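Local coordinates for replication protein (Sphinx1.76-related DNA, PDB 6H24) that probably initiates replication of its plasmid, this chain being the WH1 winged-helix domain of a Rep-family initiator, at residues V20-I25 / E126-Y131; T46-S51 / T106-I111; A76-Y81 / N91-W96. One frame throughout, in Å; residues are numbered along the deposited sequence.

Interaction 1 of 3, residues V20-I25 / E126-Y131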
# COMPACT_ATOMS: atom_id res chain seq x y z
N VAL A 20 -8.04 -13.86 -13.10
CA VAL A 20 -6.71 -13.42 -13.51
C VAL A 20 -5.97 -12.80 -12.33
O VAL A 20 -4.74 -12.91 -12.23
CB VAL A 20 -6.78 -12.45 -14.69
CG1 VAL A 20 -7.54 -11.18 -14.32
CG2 VAL A 20 -5.37 -12.14 -15.18
N GLU A 21 -6.69 -12.14 -11.42
CA GLU A 21 -6.05 -11.56 -10.24
C GLU A 21 -5.59 -12.66 -9.28
O GLU A 21 -4.52 -12.55 -8.68
CB GLU A 21 -7.01 -10.62 -9.53
CG GLU A 21 -7.39 -9.37 -10.30
CD GLU A 21 -8.49 -8.62 -9.59
OE1 GLU A 21 -9.67 -8.76 -9.99
OE2 GLU A 21 -8.19 -7.93 -8.60
N GLN A 22 -6.40 -13.70 -9.12
CA GLN A 22 -5.99 -14.86 -8.33
C GLN A 22 -4.73 -15.49 -8.91
O GLN A 22 -3.81 -15.85 -8.17
CB GLN A 22 -7.12 -15.88 -8.27
CG GLN A 22 -8.37 -15.35 -7.62
CD GLN A 22 -9.44 -16.41 -7.48
OE1 GLN A 22 -9.24 -17.57 -7.81
NE2 GLN A 22 -10.61 -16.00 -6.98
N ARG A 23 -4.68 -15.62 -10.24
CA ARG A 23 -3.52 -16.23 -10.87
C ARG A 23 -2.30 -15.32 -10.81
O ARG A 23 -1.17 -15.80 -10.67
CB ARG A 23 -3.87 -16.60 -12.31
CG ARG A 23 -4.81 -17.79 -12.38
CD ARG A 23 -5.28 -18.05 -13.79
NE ARG A 23 -5.99 -19.32 -13.90
CZ ARG A 23 -6.62 -19.71 -15.00
NH1 ARG A 23 -6.64 -18.92 -16.07
NH2 ARG A 23 -7.24 -20.88 -15.04
N LEU A 24 -2.50 -14.00 -10.91
CA LEU A 24 -1.39 -13.08 -10.71
C LEU A 24 -0.74 -13.33 -9.35
O LEU A 24 0.50 -13.41 -9.24
CB LEU A 24 -1.89 -11.64 -10.81
CG LEU A 24 -0.92 -10.54 -10.39
CD1 LEU A 24 0.26 -10.46 -11.32
CD2 LEU A 24 -1.65 -9.20 -10.35
N ILE A 25 -1.55 -13.45 -8.30
CA ILE A 25 -1.02 -13.68 -6.96
C ILE A 25 -0.33 -15.04 -6.88
O ILE A 25 0.79 -15.15 -6.35
CB ILE A 25 -2.15 -13.55 -5.91
CG1 ILE A 25 -2.57 -12.08 -5.79
CG2 ILE A 25 -1.70 -14.09 -4.56
CD1 ILE A 25 -3.84 -11.89 -4.98
N GLU A 126 -3.42 -21.42 -0.89
CA GLU A 126 -4.39 -22.50 -0.71
C GLU A 126 -5.74 -22.12 -1.31
O GLU A 126 -6.35 -22.90 -2.04
CB GLU A 126 -4.55 -22.82 0.78
CG GLU A 126 -3.29 -23.35 1.45
CD GLU A 126 -3.41 -23.41 2.97
OE1 GLU A 126 -4.50 -23.14 3.51
OE2 GLU A 126 -2.39 -23.73 3.62
N GLN A 127 -6.19 -20.90 -1.02
CA GLN A 127 -7.50 -20.44 -1.48
C GLN A 127 -7.59 -20.46 -3.00
O GLN A 127 -8.64 -20.78 -3.56
CB GLN A 127 -7.73 -19.01 -0.95
CG GLN A 127 -9.11 -18.45 -1.20
CD GLN A 127 -10.11 -18.92 -0.17
OE1 GLN A 127 -9.91 -19.94 0.49
NE2 GLN A 127 -11.21 -18.18 -0.03
N PHE A 128 -6.51 -20.07 -3.67
CA PHE A 128 -6.50 -19.86 -5.11
C PHE A 128 -6.06 -21.07 -5.93
O PHE A 128 -6.30 -21.08 -7.14
CB PHE A 128 -5.60 -18.66 -5.43
CG PHE A 128 -6.13 -17.34 -4.91
CD1 PHE A 128 -7.47 -17.18 -4.59
CD2 PHE A 128 -5.27 -16.28 -4.71
CE1 PHE A 128 -7.95 -15.97 -4.11
CE2 PHE A 128 -5.75 -15.07 -4.23
CZ PHE A 128 -7.08 -14.92 -3.93
N THR A 129 -5.40 -22.06 -5.33
CA THR A 129 -4.97 -23.21 -6.11
C THR A 129 -6.17 -24.01 -6.58
O THR A 129 -7.05 -24.36 -5.79
CB THR A 129 -4.04 -24.11 -5.30
OG1 THR A 129 -2.86 -23.40 -4.93
CG2 THR A 129 -3.66 -25.34 -6.13
N GLN A 130 -6.19 -24.31 -7.87
CA GLN A 130 -7.22 -25.13 -8.46
C GLN A 130 -6.59 -26.43 -8.94
O GLN A 130 -5.40 -26.48 -9.27
CB GLN A 130 -7.91 -24.42 -9.62
CG GLN A 130 -8.78 -23.27 -9.18
CD GLN A 130 -9.22 -22.40 -10.33
OE1 GLN A 130 -8.84 -22.64 -11.48
NE2 GLN A 130 -10.01 -21.38 -10.04
N TYR A 131 -7.39 -27.48 -8.95
CA TYR A 131 -6.90 -28.80 -9.30
C TYR A 131 -7.62 -29.33 -10.53
O TYR A 131 -7.10 -30.19 -11.23
CB TYR A 131 -7.07 -29.73 -8.10
CG TYR A 131 -6.43 -29.17 -6.84
CD1 TYR A 131 -5.10 -29.41 -6.55
CD2 TYR A 131 -7.17 -28.40 -5.94
CE1 TYR A 131 -4.51 -28.90 -5.40
CE2 TYR A 131 -6.59 -27.89 -4.80
CZ TYR A 131 -5.26 -28.14 -4.53
OH TYR A 131 -4.67 -27.63 -3.39
O HOH W 1 -7.15 -19.55 -9.07
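With CG beside the backbone N in both residues (chi1 -61° in Gln22 and -66° in Phe128), the Gln22 chain is laid across the Phe128 ring. Beyond CG the glutamine chain is extended, and it crosses the Phe128 side chain at about a right angle. Its CG methylene makes a CH-pi contact over one face, 3.7 Å from the centroid of the Phe128 ring and displaced toward the rim. The amide runs on past the CD1-CE1 rim, its plane 10° from that of the ring, and Gln22 CD comes within 3.6 Å of Phe128 CD1. There its oxygen meets a bridging water, which donates both to Gln22 OE1 at 3.1 Å and to Phe128 O at 2.6 Å. This water links the side chain on helix 19-34 to a carbonyl at the last residue of helix 121-128, just before Thr129 leaves helical geometry. Ile25, about one helical turn on from Gln22, reaches the ring at its edge instead, with Ile25 CD1 3.8 Å from Phe128 CE2. At the more exposed margin, Gln130 OE1 lies obliquely to the Arg23 guanidinium, 4.3 Å from Arg23 NH2, a loose approach. The contact therefore passes from apolar packing at Ile25, past the water between Gln22 and Phe128, to a polar, exposed margin at Gln130. Phe128 is buried further by Leu17 and by Ser14 of helix 2-14, while Ile25 also packs on Leu17 and Trp96. Other sides of helix 19-34 rest on helices 49-56 and 60-75, so the contact attaches the last helix of this domain construct, 121-128, to a helix that is itself packed into the domain.

Interaction 2 of 3, residues T46-S51 / T106-I111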
# COMPACT_ATOMS: atom_id res chain seq x y z
N THR A 46 8.42 -10.28 -9.14
CA THR A 46 8.25 -10.27 -10.59
C THR A 46 7.33 -11.41 -11.02
O THR A 46 7.37 -12.51 -10.46
CB THR A 46 9.60 -10.38 -11.29
OG1 THR A 46 10.41 -9.24 -10.94
CG2 THR A 46 9.44 -10.44 -12.80
N VAL A 47 6.48 -11.12 -12.01
CA VAL A 47 5.67 -12.12 -12.69
C VAL A 47 5.89 -11.98 -14.19
O VAL A 47 5.76 -10.88 -14.74
CB VAL A 47 4.17 -11.99 -12.37
CG1 VAL A 47 3.35 -12.98 -13.20
CG2 VAL A 47 3.92 -12.20 -10.89
N HIS A 48 6.26 -13.08 -14.84
CA HIS A 48 6.47 -13.12 -16.28
C HIS A 48 5.21 -13.62 -16.98
O HIS A 48 4.60 -14.60 -16.55
CB HIS A 48 7.64 -14.04 -16.64
CG HIS A 48 8.98 -13.49 -16.28
ND1 HIS A 48 9.44 -13.42 -14.98
CD2 HIS A 48 9.98 -13.01 -17.05
CE1 HIS A 48 10.65 -12.90 -14.97
NE2 HIS A 48 11.00 -12.64 -16.21
N ALA A 49 4.84 -12.95 -18.07
CA ALA A 49 3.77 -13.49 -18.91
C ALA A 49 4.11 -14.90 -19.37
O ALA A 49 3.20 -15.73 -19.53
CB ALA A 49 3.52 -12.58 -20.12
N SER A 50 5.39 -15.20 -19.58
CA SER A 50 5.80 -16.54 -19.98
C SER A 50 5.42 -17.57 -18.92
O SER A 50 5.02 -18.69 -19.25
CB SER A 50 7.30 -16.58 -20.24
OG SER A 50 8.03 -16.09 -19.12
N SER A 51 5.52 -17.20 -17.64
CA SER A 51 5.11 -18.12 -16.58
C SER A 51 3.60 -18.31 -16.57
O SER A 51 3.11 -19.42 -16.37
CB SER A 51 5.59 -17.61 -15.22
OG SER A 51 6.99 -17.41 -15.21
N THR A 106 9.46 -6.40 -21.86
CA THR A 106 9.78 -7.75 -21.42
C THR A 106 8.56 -8.57 -21.00
O THR A 106 8.73 -9.70 -20.54
CB THR A 106 10.76 -7.70 -20.25
OG1 THR A 106 10.21 -6.91 -19.18
CG2 THR A 106 12.09 -7.11 -20.68
N ALA A 107 7.35 -8.03 -21.14
CA ALA A 107 6.13 -8.74 -20.77
C ALA A 107 6.22 -9.26 -19.33
O ALA A 107 5.96 -10.44 -19.06
CB ALA A 107 5.84 -9.89 -21.73
N THR A 108 6.57 -8.37 -18.42
CA THR A 108 6.65 -8.67 -17.00
C THR A 108 5.91 -7.61 -16.20
O THR A 108 5.81 -6.45 -16.63
CB THR A 108 8.11 -8.74 -16.52
OG1 THR A 108 8.74 -7.47 -16.69
CG2 THR A 108 8.88 -9.78 -17.31
N VAL A 109 5.39 -8.01 -15.05
CA VAL A 109 4.79 -7.10 -14.09
C VAL A 109 5.48 -7.31 -12.74
O VAL A 109 6.24 -8.27 -12.53
CB VAL A 109 3.27 -7.30 -13.96
CG1 VAL A 109 2.58 -7.05 -15.31
CG2 VAL A 109 2.95 -8.69 -13.45
N GLU A 110 5.23 -6.38 -11.82
CA GLU A 110 5.84 -6.39 -10.49
C GLU A 110 4.78 -5.97 -9.49
O GLU A 110 4.01 -5.04 -9.75
CB GLU A 110 7.00 -5.41 -10.39
CG GLU A 110 8.32 -5.88 -10.93
CD GLU A 110 9.43 -4.92 -10.55
OE1 GLU A 110 9.16 -3.97 -9.78
OE2 GLU A 110 10.57 -5.11 -11.02
N ILE A 111 4.76 -6.61 -8.32
CA ILE A 111 3.85 -6.21 -7.26
C ILE A 111 4.57 -6.28 -5.92
O ILE A 111 5.54 -7.02 -5.75
CB ILE A 111 2.57 -7.09 -7.20
CG1 ILE A 111 2.88 -8.54 -6.83
CG2 ILE A 111 1.82 -7.04 -8.53
CD1 ILE A 111 1.63 -9.37 -6.59
O HOH W 2 7.21 -12.96 -20.01
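Val47 and Val109 form an antiparallel hydrogen-bonded pair, and their two backbone bonds are the centre of the contact. Val47 N donates to Val109 O at 2.9 Å, and Val109 N returns a bond of the same length to Val47 O. A third bond, from Ala49 N to Ala107 O at 2.9 Å, is nearly straight at 170°, and it carries the pairing past the end of strand 45-48 into the first residue of helix 49-56. His48, whose N is bonded to Glu31, stands at the N-cap position of that helix. Ala107 O also accepts from a water at 3.0 Å, and that water accepts from Ser50 N, so one carbonyl serves two donors. CA-H...O contacts from Thr46 CA to Val109 O and from Thr108 CA to Val47 O accompany the N-H...O bonds.

On one face of the sheet His48 and Thr108 lie side by side and point the same way. Thr108 CG2 sits over the imidazole face, 3.8 Å from the centroid of the His48 ring. With chi1 at 62°, Thr108 OG1 shares a hydrogen bond with Thr106 OG1, and the methyl is left for the histidine. Glu110, on the same face, turns its carboxylate to Arg85 of the second subunit in a salt bridge. The other face is apolar: Val47 CB lies 3.7 Å from Val109 CG2, and both valines pack on helices 19-34 and 60-75. Ala49 and Ala107 meet through their CB atoms and share Tyr64 as a neighbour. Toward the other neighbouring strand, 97-103, Ala107 and Thr108 oppose Met103 in a G1 beta bulge. Strand 108-113 is the middle strand of a three-stranded antiparallel sheet backed by helices, consistent with the winged-helix fold of WH1 domains.

Interaction 3 of 3, residues A76-Y81 / N91-W96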
# COMPACT_ATOMS: atom_id res chain seq x y z
N ALA A 76 -6.70 -1.59 -6.98
CA ALA A 76 -7.84 -0.78 -6.58
C ALA A 76 -8.59 -1.32 -5.37
O ALA A 76 -9.42 -0.59 -4.81
CB ALA A 76 -8.82 -0.66 -7.75
N ARG A 77 -8.32 -2.54 -4.95
CA ARG A 77 -9.13 -3.19 -3.92
C ARG A 77 -8.65 -2.85 -2.51
O ARG A 77 -7.51 -2.43 -2.28
CB ARG A 77 -9.11 -4.70 -4.13
CG ARG A 77 -9.66 -5.12 -5.49
CD ARG A 77 -9.87 -6.61 -5.57
NE ARG A 77 -10.27 -7.00 -6.91
CZ ARG A 77 -11.52 -6.97 -7.36
NH1 ARG A 77 -12.51 -6.57 -6.56
NH2 ARG A 77 -11.79 -7.33 -8.61
N GLN A 78 -9.55 -3.06 -1.55
CA GLN A 78 -9.27 -2.85 -0.13
C GLN A 78 -10.12 -3.83 0.68
O GLN A 78 -11.12 -4.37 0.19
CB GLN A 78 -9.57 -1.41 0.29
CG GLN A 78 -11.03 -0.98 0.12
CD GLN A 78 -11.26 0.48 0.49
OE1 GLN A 78 -11.77 0.79 1.57
NE2 GLN A 78 -10.87 1.38 -0.40
N PHE A 79 -9.69 -4.08 1.91
CA PHE A 79 -10.48 -4.87 2.86
C PHE A 79 -10.28 -4.31 4.26
O PHE A 79 -9.29 -3.63 4.55
CB PHE A 79 -10.12 -6.37 2.79
CG PHE A 79 -8.74 -6.71 3.29
CD1 PHE A 79 -7.62 -6.47 2.51
CD2 PHE A 79 -8.57 -7.32 4.51
CE1 PHE A 79 -6.35 -6.80 2.96
CE2 PHE A 79 -7.31 -7.66 4.97
CZ PHE A 79 -6.20 -7.40 4.20
N SER A 80 -11.25 -4.60 5.14
CA SER A 80 -11.30 -4.02 6.47
C SER A 80 -11.47 -5.10 7.52
O SER A 80 -12.05 -6.16 7.27
CB SER A 80 -12.44 -3.00 6.60
OG SER A 80 -12.25 -1.92 5.70
N TYR A 81 -10.94 -4.83 8.71
CA TYR A 81 -10.99 -5.77 9.84
C TYR A 81 -10.56 -5.00 11.08
O TYR A 81 -10.11 -3.86 11.00
CB TYR A 81 -10.09 -6.99 9.58
CG TYR A 81 -8.63 -6.62 9.41
CD1 TYR A 81 -8.15 -6.19 8.18
CD2 TYR A 81 -7.74 -6.70 10.48
CE1 TYR A 81 -6.82 -5.84 8.01
CE2 TYR A 81 -6.40 -6.35 10.31
CZ TYR A 81 -5.96 -5.91 9.08
OH TYR A 81 -4.65 -5.56 8.90
N ASN A 91 -9.75 -0.09 14.10
CA ASN A 91 -10.48 -0.42 12.88
C ASN A 91 -9.55 -0.17 11.69
O ASN A 91 -9.27 0.98 11.36
CB ASN A 91 -11.74 0.44 12.78
CG ASN A 91 -12.76 0.10 13.84
OD1 ASN A 91 -13.37 -0.97 13.81
ND2 ASN A 91 -12.96 1.01 14.78
N ILE A 92 -9.12 -1.24 11.02
CA ILE A 92 -8.11 -1.16 9.98
C ILE A 92 -8.73 -1.29 8.59
O ILE A 92 -9.66 -2.09 8.39
CB ILE A 92 -7.03 -2.24 10.18
CG1 ILE A 92 -6.26 -1.98 11.47
CG2 ILE A 92 -6.09 -2.30 9.00
CD1 ILE A 92 -5.35 -3.11 11.87
N THR A 93 -8.21 -0.52 7.64
CA THR A 93 -8.44 -0.75 6.22
C THR A 93 -7.10 -0.95 5.53
O THR A 93 -6.17 -0.15 5.72
CB THR A 93 -9.21 0.40 5.59
OG1 THR A 93 -10.43 0.60 6.31
CG2 THR A 93 -9.53 0.08 4.13
N SER A 94 -6.99 -2.00 4.72
CA SER A 94 -5.73 -2.38 4.08
C SER A 94 -5.93 -2.57 2.59
O SER A 94 -7.02 -2.91 2.13
CB SER A 94 -5.16 -3.69 4.67
OG SER A 94 -3.95 -4.08 4.03
N ARG A 95 -4.86 -2.32 1.84
CA ARG A 95 -4.77 -2.75 0.46
C ARG A 95 -4.35 -4.22 0.38
O ARG A 95 -3.90 -4.81 1.36
CB ARG A 95 -3.75 -1.90 -0.30
CG ARG A 95 -4.12 -0.42 -0.44
CD ARG A 95 -5.42 -0.24 -1.16
NE ARG A 95 -5.75 1.16 -1.36
CZ ARG A 95 -6.84 1.59 -1.97
NH1 ARG A 95 -7.72 0.74 -2.48
NH2 ARG A 95 -7.05 2.90 -2.09
N TRP A 96 -4.52 -4.80 -0.81
CA TRP A 96 -3.89 -6.08 -1.12
C TRP A 96 -2.42 -5.88 -1.50
O TRP A 96 -1.54 -6.62 -1.04
CB TRP A 96 -4.62 -6.78 -2.28
CG TRP A 96 -5.94 -7.36 -1.92
CD1 TRP A 96 -7.10 -6.68 -1.71
CD2 TRP A 96 -6.25 -8.75 -1.79
NE1 TRP A 96 -8.12 -7.56 -1.43
CE2 TRP A 96 -7.62 -8.84 -1.47
CE3 TRP A 96 -5.51 -9.93 -1.91
CZ2 TRP A 96 -8.27 -10.05 -1.26
CZ3 TRP A 96 -6.15 -11.13 -1.70
CH2 TRP A 96 -7.51 -11.19 -1.38
O HOH W 3 -5.11 -3.41 -3.26
O HOH W 4 -10.81 -6.68 -1.30
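Phe79 with Ser94 and Tyr81 with Ile92 are the hydrogen-bonded pairs of this antiparallel hairpin, each closed by two backbone bonds; the shortest, Ser94 N to Phe79 O and Ile92 N to Tyr81 O, are both 2.8 Å. Residues 91-94 also pair with a strand of the second subunit. On the face away from the aromatic rings, Ser80 OG and Thr93 OG1 share a hydrogen bond of 3.2 Å. Arg95 bends at chi2 (-60°), which brings NH1 to Arg77 O at 3.2 Å; the carbonyl oxygen lies in the guanidinium plane, but the donor stands above the carbonyl plane.

Phe79 and Tyr81 occupy the other face. Ile92 CB lies over the Tyr81 ring, 4.1 Å from its centroid. Trp96, beyond the strand, takes the edge of Phe79 on its five-membered ring in a T-shaped (edge-to-face) pair, planes at 61°. Waters bridge Trp96 NE1 to Gln78 O and Trp96 N to Arg77 O.

The chemistry is thus divided: the rings seat the hairpin on helix 2-14, with the Ser94 hydroxyl on their side spent on Arg95 O, whereas the Ser80, Thr93 and Arg95 face is polar and Arg95 NH2 reaches Phe75 O of the second subunit.

Overall arrangement
Interaction 1 encloses the other two along the chain, and it touches both: Leu24 packs on Val47 and Val109 of interaction 2, while Glu21 forms a salt bridge with Arg77 and Ile25 packs on Trp96 of interaction 3. Helix 19-34 thus meets both, though interactions 2 and 3 do not touch each other. Each mixes inside and surface: Phe128 and Ile25 are buried but Gln130 exposed, Val47 and Val109 are buried, and Phe79, Tyr81 and Trp96 are buried but Gln78 and Ser80 exposed. Interaction 1 relies on side-chain packing and a water; the strand contacts rest on backbone pairing. Both reach the second subunit, interaction 2 through a salt bridge, interaction 3 through continued strand pairing and Arg95.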